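Local coordinates for mannosephosphate isomerase, putative (PDB 1ZX5), which probably interconverts D-mannose 6-phosphate and D-fructose 6-phosphate as a zinc-dependent isomerase of the type 1 mannose-6-phosphate isomerase family, at residues Q97-A107 with S190-E198; I36-A44 with F83-D91. All blocks are in the same frame, centred on the assembly; numbering follows the deposited sequence.

Contact 1 of 2, residues Q97-A107 with S190-E198. With LFR (beta-L-fructofuranose), chain B; EDO (1,2-ethanediol), chain D; ACY (acetic acid), chain H.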
loop_
_atom_site.group_PDB
_atom_site.type_symbol
_atom_site.label_atom_id
_atom_site.label_comp_id
_atom_site.label_asym_id
_atom_site.label_seq_id
_atom_site.Cartn_x
_atom_site.Cartn_y
_atom_site.Cartn_z
ATOM N N GLN A 97 5.611 -16.041 -2.952
ATOM C CA GLN A 97 6.913 -16.465 -2.464
ATOM C C GLN A 97 7.430 -15.437 -1.454
ATOM O O GLN A 97 7.068 -14.249 -1.513
ATOM C CB GLN A 97 7.899 -16.673 -3.630
ATOM C CG GLN A 97 9.362 -17.047 -3.247
ATOM C CD GLN A 97 9.517 -18.375 -2.474
ATOM O OE1 GLN A 97 9.384 -18.421 -1.247
ATOM N NE2 GLN A 97 9.841 -19.441 -3.196
ATOM N N VAL A 98 8.247 -15.905 -0.512
ATOM C CA VAL A 98 8.880 -15.021 0.456
ATOM C C VAL A 98 9.796 -14.031 -0.272
ATOM O O VAL A 98 10.539 -14.393 -1.181
ATOM C CB VAL A 98 9.670 -15.807 1.539
ATOM C CG1 VAL A 98 10.385 -14.853 2.487
ATOM C CG2 VAL A 98 8.723 -16.730 2.335
ATOM N N HIS A 99 9.696 -12.771 0.121
ATOM C CA HIS A 99 10.520 -11.723 -0.448
ATOM C C HIS A 99 10.872 -10.715 0.642
ATOM O O HIS A 99 10.396 -10.823 1.772
ATOM C CB HIS A 99 9.831 -11.068 -1.657
ATOM C CG HIS A 99 8.420 -10.638 -1.403
ATOM N ND1 HIS A 99 7.378 -11.534 -1.250
ATOM C CD2 HIS A 99 7.866 -9.403 -1.320
ATOM C CE1 HIS A 99 6.254 -10.873 -1.049
ATOM N NE2 HIS A 99 6.519 -9.579 -1.090
ATOM N N VAL A 100 11.721 -9.757 0.294
ATOM C CA VAL A 100 12.284 -8.813 1.229
ATOM C C VAL A 100 12.603 -7.526 0.466
ATOM O O VAL A 100 12.947 -7.562 -0.715
ATOM C CB VAL A 100 13.575 -9.409 1.948
ATOM C CG1 VAL A 100 14.667 -9.797 0.948
ATOM C CG2 VAL A 100 14.131 -8.448 3.014
ATOM N N HIS A 101 12.473 -6.395 1.150
ATOM C CA HIS A 101 12.753 -5.086 0.574
ATOM C C HIS A 101 14.049 -4.512 1.139
ATOM O O HIS A 101 14.345 -4.706 2.321
ATOM C CB HIS A 101 11.614 -4.119 0.884
ATOM C CG HIS A 101 10.282 -4.573 0.376
ATOM N ND1 HIS A 101 10.063 -4.909 -0.944
ATOM C CD2 HIS A 101 9.092 -4.722 1.003
ATOM C CE1 HIS A 101 8.802 -5.267 -1.103
ATOM N NE2 HIS A 101 8.190 -5.156 0.061
ATOM N N PRO A 102 14.809 -3.778 0.301
ATOM C CA PRO A 102 15.978 -3.051 0.787
ATOM C C PRO A 102 15.598 -1.722 1.473
ATOM O O PRO A 102 14.551 -1.138 1.172
ATOM C CB PRO A 102 16.754 -2.761 -0.503
ATOM C CG PRO A 102 15.681 -2.598 -1.533
ATOM C CD PRO A 102 14.591 -3.575 -1.149
ATOM N N SER A 103 16.449 -1.256 2.385
ATOM C CA SER A 103 16.380 0.121 2.877
ATOM C C SER A 103 16.876 1.090 1.798
ATOM O O SER A 103 17.419 0.663 0.775
ATOM C CB SER A 103 17.240 0.266 4.126
ATOM O OG SER A 103 18.595 -0.038 3.833
ATOM N N ASP A 104 16.691 2.386 2.026
ATOM C CA ASP A 104 17.274 3.430 1.177
ATOM C C ASP A 104 18.773 3.260 1.027
ATOM O O ASP A 104 19.316 3.383 -0.060
ATOM C CB ASP A 104 16.998 4.822 1.762
ATOM C CG ASP A 104 15.581 5.294 1.508
ATOM O OD1 ASP A 104 14.857 4.665 0.692
ATOM O OD2 ASP A 104 15.183 6.300 2.138
ATOM N N LYS A 105 19.425 2.981 2.146
ATOM C CA LYS A 105 20.857 2.772 2.210
ATOM C C LYS A 105 21.290 1.550 1.383
ATOM O O LYS A 105 22.260 1.627 0.620
ATOM C CB LYS A 105 21.244 2.605 3.678
ATOM C CG LYS A 105 22.708 2.748 4.011
ATOM C CD LYS A 105 22.877 2.992 5.529
ATOM C CE LYS A 105 24.353 3.089 5.949
ATOM N NZ LYS A 105 25.109 1.825 5.658
ATOM N N ALA A 106 20.579 0.433 1.547
ATOM C CA ALA A 106 20.882 -0.801 0.824
ATOM C C ALA A 106 20.611 -0.648 -0.675
ATOM O O ALA A 106 21.408 -1.095 -1.486
ATOM C CB ALA A 106 20.098 -1.979 1.397
ATOM N N ALA A 107 19.495 -0.013 -1.034
ATOM C CA ALA A 107 19.139 0.197 -2.436
ATOM C C ALA A 107 20.209 1.052 -3.146
ATOM O O ALA A 107 20.610 0.758 -4.281
ATOM C CB ALA A 107 17.756 0.840 -2.552
ATOM N N SER A 190 8.208 2.866 -4.501
ATOM C CA SER A 190 9.239 1.958 -4.985
ATOM C C SER A 190 8.693 0.546 -4.970
ATOM O O SER A 190 7.938 0.169 -4.073
ATOM C CB SER A 190 10.497 2.024 -4.113
ATOM O OG SER A 190 11.440 1.032 -4.497
ATOM N N THR A 191 9.096 -0.235 -5.965
ATOM C CA THR A 191 8.687 -1.639 -6.078
ATOM C C THR A 191 9.858 -2.623 -5.881
ATOM O O THR A 191 9.709 -3.810 -6.171
ATOM C CB THR A 191 8.082 -1.920 -7.479
ATOM O OG1 THR A 191 8.961 -1.376 -8.477
ATOM C CG2 THR A 191 6.706 -1.274 -7.615
ATOM N N LEU A 192 11.013 -2.155 -5.411
ATOM C CA LEU A 192 12.140 -3.072 -5.198
ATOM C C LEU A 192 11.738 -4.190 -4.250
ATOM O O LEU A 192 11.277 -3.937 -3.134
ATOM C CB LEU A 192 13.376 -2.359 -4.645
ATOM C CG LEU A 192 14.120 -1.416 -5.581
ATOM C CD1 LEU A 192 15.280 -0.783 -4.838
ATOM C CD2 LEU A 192 14.594 -2.135 -6.846
ATOM N N ALA A 193 11.893 -5.423 -4.718
ATOM C CA ALA A 193 11.584 -6.604 -3.928
ATOM C C ALA A 193 12.460 -7.745 -4.411
ATOM O O ALA A 193 12.594 -7.960 -5.616
ATOM C CB ALA A 193 10.080 -6.971 -4.048
ATOM N N TYR A 194 13.064 -8.457 -3.469
ATOM C CA TYR A 194 13.941 -9.563 -3.796
ATOM C C TYR A 194 13.366 -10.844 -3.247
ATOM O O TYR A 194 13.126 -10.967 -2.045
ATOM C CB TYR A 194 15.338 -9.318 -3.244
ATOM C CG TYR A 194 15.910 -7.978 -3.644
ATOM C CD1 TYR A 194 15.990 -7.595 -5.001
ATOM C CD2 TYR A 194 16.384 -7.093 -2.675
ATOM C CE1 TYR A 194 16.527 -6.353 -5.370
ATOM C CE2 TYR A 194 16.919 -5.850 -3.026
ATOM C CZ TYR A 194 16.986 -5.487 -4.371
ATOM O OH TYR A 194 17.545 -4.266 -4.702
ATOM N N PHE A 195 13.143 -11.796 -4.140
ATOM C CA PHE A 195 12.457 -13.034 -3.786
ATOM C C PHE A 195 13.449 -14.114 -3.394
ATOM O O PHE A 195 14.608 -14.078 -3.806
ATOM C CB PHE A 195 11.542 -13.469 -4.942
ATOM C CG PHE A 195 10.277 -12.636 -5.044
ATOM C CD1 PHE A 195 9.072 -13.099 -4.497
ATOM C CD2 PHE A 195 10.295 -11.383 -5.662
ATOM C CE1 PHE A 195 7.894 -12.317 -4.563
ATOM C CE2 PHE A 195 9.126 -10.598 -5.743
ATOM C CZ PHE A 195 7.924 -11.060 -5.186
ATOM N N PHE A 196 12.993 -15.065 -2.588
ATOM C CA PHE A 196 13.818 -16.198 -2.172
ATOM C C PHE A 196 13.993 -17.215 -3.303
ATOM O O PHE A 196 13.380 -18.284 -3.304
ATOM C CB PHE A 196 13.205 -16.860 -0.932
ATOM C CG PHE A 196 13.555 -16.178 0.370
ATOM C CD1 PHE A 196 13.728 -14.785 0.435
ATOM C CD2 PHE A 196 13.688 -16.928 1.540
ATOM C CE1 PHE A 196 14.038 -14.151 1.647
ATOM C CE2 PHE A 196 13.988 -16.303 2.760
ATOM C CZ PHE A 196 14.169 -14.916 2.810
ATOM N N ASN A 197 14.822 -16.868 -4.282
ATOM C CA ASN A 197 15.102 -17.747 -5.410
ATOM C C ASN A 197 16.512 -17.480 -5.893
ATOM O O ASN A 197 17.143 -16.503 -5.469
ATOM C CB ASN A 197 14.058 -17.592 -6.550
ATOM C CG ASN A 197 13.978 -16.166 -7.123
ATOM O OD1 ASN A 197 14.981 -15.477 -7.298
ATOM N ND2 ASN A 197 12.774 -15.742 -7.439
ATOM N N GLU A 198 17.012 -18.346 -6.766
ATOM C CA GLU A 198 18.380 -18.227 -7.265
ATOM C C GLU A 198 18.611 -16.867 -7.942
ATOM O O GLU A 198 19.654 -16.241 -7.770
ATOM C CB GLU A 198 18.666 -19.377 -8.235
ATOM C CG GLU A 198 20.054 -19.381 -8.849
ATOM C CD GLU A 198 20.209 -18.416 -10.026
ATOM O OE1 GLU A 198 19.195 -18.075 -10.697
ATOM O OE2 GLU A 198 21.367 -18.005 -10.277
HETATM C C1 LFR B . 7.242 -20.977 -0.926
HETATM C C2 LFR B . 5.807 -20.764 -1.443
HETATM C C3 LFR B . 5.828 -20.391 -2.929
HETATM C C4 LFR B . 5.139 -21.507 -3.682
HETATM C C5 LFR B . 4.707 -22.526 -2.631
HETATM C C6 LFR B . 3.199 -22.769 -2.675
HETATM O O1 LFR B . 7.655 -20.029 0.070
HETATM O O2 LFR B . 5.095 -19.754 -0.692
HETATM O O3 LFR B . 5.103 -19.195 -3.199
HETATM O O4 LFR B . 6.085 -22.068 -4.596
HETATM O O5 LFR B . 5.116 -22.025 -1.344
HETATM O O6 LFR B . 2.812 -24.005 -2.050
HETATM C C1 EDO D . 12.715 3.695 4.028
HETATM O O1 EDO D . 12.245 3.965 2.702
HETATM C C2 EDO D . 13.727 2.566 3.943
HETATM O O2 EDO D . 14.964 2.986 4.529
HETATM C C ACY H . 11.539 -11.779 -8.883
HETATM O O ACY H . 11.904 -12.967 -8.741
HETATM O OXT ACY H . 12.202 -10.800 -8.475
HETATM C CH3 ACY H . 10.233 -11.500 -9.576
#
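His-99 and Phe-195 lie side by side as an offset stack, ring centroids 4.5 Å apart and planes 26° from parallel. Along His-99, CB sits over the centre of the phenyl face, 3.6 Å from the Phe-195 centroid in a CH-pi contact. With chi1 at 50°, CG is wedged between backbone N and carbonyl carbon and packs against Phe-195 CE1 and CZ. ND1, 3.4 Å from Phe-195 CE1, turns back to its own segment and donates to Gln-97 O at 2.7 Å, in the imidazole plane, which fixes the ring's rotation; at the tip, NE2 makes a weak hydrogen bond to a glycerol. The backbones form a two-stranded antiparallel ribbon in this cupin-family enzyme: Val-100 and Tyr-194 exchange N-H...O bonds, and Phe-196 N donates to Val-98 O. With an alanine in place of Phe-195, one face of the imidazole would probably be left without its stacking partner, with the ND1 bond to Gln-97 O as the main restraint left among the contacts described here. Branched Val-98 suits its place by setting CG1 over the centre of the Phe-196 ring, 3.7 Å from the centroid. His-101 ND1 donates to Leu-192 O at 2.7 Å, and Gln-97 OE1 accepts from both Val-98 N and O1 of the bound fructofuranose.

Contact 2 of 2, residues I36-A44 with F83-D91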
loop_
_atom_site.group_PDB
_atom_site.type_symbol
_atom_site.label_atom_id
_atom_site.label_comp_id
_atom_site.label_asym_id
_atom_site.label_seq_id
_atom_site.Cartn_x
_atom_site.Cartn_y
_atom_site.Cartn_z
ATOM N N ILE A 36 -6.169 -11.118 -11.378
ATOM C CA ILE A 36 -5.742 -9.753 -11.109
ATOM C C ILE A 36 -5.156 -9.734 -9.705
ATOM O O ILE A 36 -5.887 -9.946 -8.719
ATOM C CB ILE A 36 -6.910 -8.724 -11.170
ATOM C CG1 ILE A 36 -7.714 -8.824 -12.488
ATOM C CG2 ILE A 36 -6.398 -7.302 -10.865
ATOM C CD1 ILE A 36 -7.013 -8.351 -13.744
ATOM N N GLY A 37 -3.851 -9.478 -9.609
ATOM C CA GLY A 37 -3.199 -9.443 -8.306
ATOM C C GLY A 37 -3.188 -8.086 -7.604
ATOM O O GLY A 37 -3.103 -8.033 -6.370
ATOM N N GLU A 38 -3.259 -6.991 -8.382
ATOM C CA GLU A 38 -3.011 -5.649 -7.857
ATOM C C GLU A 38 -3.864 -4.593 -8.530
ATOM O O GLU A 38 -4.201 -4.708 -9.699
ATOM C CB GLU A 38 -1.530 -5.257 -7.994
ATOM C CG GLU A 38 -0.558 -6.407 -7.667
ATOM C CD GLU A 38 0.902 -5.995 -7.686
ATOM O OE1 GLU A 38 1.196 -4.773 -7.613
ATOM O OE2 GLU A 38 1.757 -6.909 -7.779
ATOM N N SER A 39 -4.215 -3.568 -7.762
ATOM C CA SER A 39 -4.757 -2.329 -8.291
ATOM C C SER A 39 -3.953 -1.190 -7.702
ATOM O O SER A 39 -3.901 -1.056 -6.484
ATOM C CB SER A 39 -6.220 -2.148 -7.880
ATOM O OG SER A 39 -6.634 -0.848 -8.245
ATOM N N TRP A 40 -3.354 -0.373 -8.564
ATOM C CA TRP A 40 -2.500 0.733 -8.157
ATOM C C TRP A 40 -3.343 1.998 -8.119
ATOM O O TRP A 40 -3.895 2.425 -9.139
ATOM C CB TRP A 40 -1.306 0.877 -9.121
ATOM C CG TRP A 40 -0.277 -0.266 -9.023
ATOM C CD1 TRP A 40 -0.520 -1.570 -8.660
ATOM C CD2 TRP A 40 1.132 -0.193 -9.313
ATOM N NE1 TRP A 40 0.649 -2.300 -8.695
ATOM C CE2 TRP A 40 1.677 -1.483 -9.086
ATOM C CE3 TRP A 40 1.987 0.838 -9.736
ATOM C CZ2 TRP A 40 3.039 -1.770 -9.269
ATOM C CZ3 TRP A 40 3.345 0.552 -9.915
ATOM C CH2 TRP A 40 3.854 -0.742 -9.683
ATOM N N GLU A 41 -3.474 2.574 -6.925
ATOM C CA GLU A 41 -4.386 3.682 -6.695
ATOM C C GLU A 41 -3.592 4.980 -6.597
ATOM O O GLU A 41 -2.856 5.184 -5.638
ATOM C CB GLU A 41 -5.188 3.443 -5.406
ATOM C CG GLU A 41 -5.871 2.062 -5.305
ATOM C CD GLU A 41 -7.193 1.998 -6.067
ATOM O OE1 GLU A 41 -7.924 2.999 -6.090
ATOM O OE2 GLU A 41 -7.518 0.946 -6.644
ATOM N N PHE A 42 -3.759 5.857 -7.590
ATOM C CA PHE A 42 -3.038 7.138 -7.676
ATOM C C PHE A 42 -1.536 6.943 -7.745
ATOM O O PHE A 42 -0.768 7.678 -7.128
ATOM C CB PHE A 42 -3.467 8.107 -6.553
ATOM C CG PHE A 42 -4.927 8.400 -6.582
ATOM C CD1 PHE A 42 -5.465 9.195 -7.600
ATOM C CD2 PHE A 42 -5.787 7.820 -5.652
ATOM C CE1 PHE A 42 -6.842 9.451 -7.666
ATOM C CE2 PHE A 42 -7.158 8.076 -5.698
ATOM C CZ PHE A 42 -7.687 8.893 -6.713
ATOM N N SER A 43 -1.129 5.937 -8.519
ATOM C CA SER A 43 0.276 5.660 -8.737
ATOM C C SER A 43 0.944 6.787 -9.513
ATOM O O SER A 43 0.502 7.142 -10.608
ATOM C CB SER A 43 0.452 4.352 -9.496
ATOM O OG SER A 43 1.769 4.270 -10.027
ATOM N N ALA A 44 2.008 7.338 -8.931
ATOM C CA ALA A 44 2.945 8.165 -9.682
ATOM C C ALA A 44 4.253 7.399 -9.927
ATOM O O ALA A 44 5.309 8.004 -10.079
ATOM C CB ALA A 44 3.211 9.470 -8.968
ATOM N N PHE A 83 7.227 12.061 -5.509
ATOM C CA PHE A 83 5.967 11.547 -5.009
ATOM C C PHE A 83 6.258 10.457 -3.965
ATOM O O PHE A 83 6.965 9.500 -4.256
ATOM C CB PHE A 83 5.070 11.044 -6.140
ATOM C CG PHE A 83 3.646 10.831 -5.719
ATOM C CD1 PHE A 83 2.737 11.887 -5.740
ATOM C CD2 PHE A 83 3.214 9.576 -5.287
ATOM C CE1 PHE A 83 1.420 11.702 -5.342
ATOM C CE2 PHE A 83 1.898 9.376 -4.886
ATOM C CZ PHE A 83 0.991 10.443 -4.914
ATOM N N PRO A 84 5.755 10.648 -2.733
ATOM C CA PRO A 84 6.218 9.912 -1.555
ATOM C C PRO A 84 5.738 8.466 -1.355
ATOM O O PRO A 84 6.391 7.712 -0.630
ATOM C CB PRO A 84 5.751 10.798 -0.400
ATOM C CG PRO A 84 4.546 11.504 -0.926
ATOM C CD PRO A 84 4.740 11.668 -2.395
ATOM N N ILE A 85 4.632 8.075 -1.983
ATOM C CA ILE A 85 4.008 6.788 -1.681
ATOM C C ILE A 85 3.467 6.055 -2.906
ATOM O O ILE A 85 3.241 6.651 -3.970
ATOM C CB ILE A 85 2.840 6.911 -0.609
ATOM C CG1 ILE A 85 1.723 7.853 -1.095
ATOM C CG2 ILE A 85 3.376 7.348 0.775
ATOM C CD1 ILE A 85 0.451 7.871 -0.178
ATOM N N LEU A 86 3.232 4.757 -2.726
ATOM C CA LEU A 86 2.498 3.960 -3.688
ATOM C C LEU A 86 1.419 3.193 -2.926
ATOM O O LEU A 86 1.704 2.531 -1.919
ATOM C CB LEU A 86 3.438 2.993 -4.437
ATOM C CG LEU A 86 2.810 1.941 -5.371
ATOM C CD1 LEU A 86 1.947 2.565 -6.477
ATOM C CD2 LEU A 86 3.888 1.083 -5.996
ATOM N N VAL A 87 0.181 3.291 -3.406
ATOM C CA VAL A 87 -0.947 2.647 -2.760
ATOM C C VAL A 87 -1.456 1.550 -3.674
ATOM O O VAL A 87 -1.756 1.801 -4.841
ATOM C CB VAL A 87 -2.096 3.664 -2.436
ATOM C CG1 VAL A 87 -3.247 2.966 -1.755
ATOM C CG2 VAL A 87 -1.580 4.805 -1.559
ATOM N N ARG A 88 -1.551 0.335 -3.135
ATOM C CA ARG A 88 -1.977 -0.816 -3.901
ATOM C C ARG A 88 -2.962 -1.685 -3.140
ATOM O O ARG A 88 -2.725 -2.002 -1.976
ATOM C CB ARG A 88 -0.774 -1.682 -4.240
ATOM C CG ARG A 88 0.223 -1.007 -5.136
ATOM C CD ARG A 88 1.269 -1.989 -5.559
ATOM N NE ARG A 88 2.289 -2.195 -4.545
ATOM C CZ ARG A 88 3.268 -3.087 -4.661
ATOM N NH1 ARG A 88 3.345 -3.872 -5.738
ATOM N NH2 ARG A 88 4.173 -3.199 -3.699
ATOM N N LEU A 89 -4.058 -2.065 -3.802
ATOM C CA LEU A 89 -4.835 -3.223 -3.387
ATOM C C LEU A 89 -4.104 -4.460 -3.892
ATOM O O LEU A 89 -3.666 -4.488 -5.055
ATOM C CB LEU A 89 -6.264 -3.181 -3.956
ATOM C CG LEU A 89 -7.137 -1.994 -3.526
ATOM C CD1 LEU A 89 -8.464 -2.024 -4.275
ATOM C CD2 LEU A 89 -7.341 -2.012 -2.012
ATOM N N ILE A 90 -3.964 -5.461 -3.017
ATOM C CA ILE A 90 -3.256 -6.715 -3.340
ATOM C C ILE A 90 -4.152 -7.900 -2.998
ATOM O O ILE A 90 -4.639 -8.016 -1.876
ATOM C CB ILE A 90 -1.922 -6.867 -2.537
ATOM C CG1 ILE A 90 -0.981 -5.667 -2.740
ATOM C CG2 ILE A 90 -1.235 -8.248 -2.809
ATOM C CD1 ILE A 90 -0.285 -5.625 -4.058
ATOM N N ASP A 91 -4.364 -8.776 -3.971
ATOM C CA ASP A 91 -5.120 -9.999 -3.754
ATOM C C ASP A 91 -4.161 -11.183 -3.816
ATOM O O ASP A 91 -3.958 -11.780 -4.883
ATOM C CB ASP A 91 -6.248 -10.142 -4.785
ATOM C CG ASP A 91 -7.139 -11.353 -4.517
ATOM O OD1 ASP A 91 -7.126 -11.852 -3.369
ATOM O OD2 ASP A 91 -7.850 -11.812 -5.455
HETATM O O HOH W 1 -8.279 -10.250 -7.503
HETATM O O HOH W 2 -0.287 5.694 -4.923
HETATM O O HOH W 3 3.181 6.170 -6.680
#
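Trp-40 and Arg-88 face each other as a non-hydrogen-bonded pair where strand 36-41 runs antiparallel to strand 85-91, two neighbours within the six-stranded sheet of a cupin-type beta fold. The backbone bonds come first. Ser-39 and Leu-89 exchange N-H...O bonds, both 2.9 Å between N and O, while Asp-91 N donates to Gly-37 O. Gly-37 and Glu-38 form a classic beta bulge opposite Val-16 on the strand beyond. Past Glu-41 the chains diverge and water fills in: one molecule accepts from Val-87 N and donates to Glu-41 O, and another joins Ala-44 N to Ile-85 O.

Charge and polarity gather on the face carrying Glu-38, Trp-40 and Arg-88. Glu-38 is extended beyond CG, long enough to place OE1 between two donors that arrive from opposite faces of its carboxylate plane. Trp-40 NE1 gives the shorter bond, 2.8 Å to Glu-38 OE1, near the indole plane; Arg-88 NH1 forms a salt bridge to the same oxygen at 3.0 Å, from above the carboxylate. The other oxygen, OE2, is paired with Arg-18, so each oxygen of this buried carboxylate has an arginine partner.

Apolar packing uses the indole as a broad plate. The Arg-88 chain runs extended to CD (chi2 -172°), laying CD 3.6 Å from the centroid of the five-membered ring of Trp-40 in a CH-pi contact; the bend at chi3 then turns the guanidinium, which stands at 80° to the indole. Leu-86, branched at its end, spreads CD2 over the six-membered ring and sets CD1 against Ser-43 CB. On the face of Ser-39 and Leu-89, the two CB atoms pack together. Near the segment ends, the small Ala-44 lets its CB come over the Phe-83 ring, 3.5 Å from Phe-83 CG.

In the fold
From the N terminus, the chain lays down strand 36-41, passes through strands 51-54 and 57-60 and helix 61-73, and returns in strand 85-92, so contact 2 closes a loop near the centre of the molecule; 38 residues separate 36-44 from 83-91. Strand 99-100 follows directly, and contact 1 closes only when 190-198 returns, 82 residues after the end of 97-107. The two loops are therefore in series, neither nesting nor crossing. Strand 181-188, the other neighbour of 85-92 in the large sheet, leads into 190-198, tying the sheet to the small ribbon beside the sugar pocket. The centres of contacts 1 and 2 lie about 17 Å apart, yet Thr-191 CG2 packs against Trp-40 CH2 at 3.6 Å.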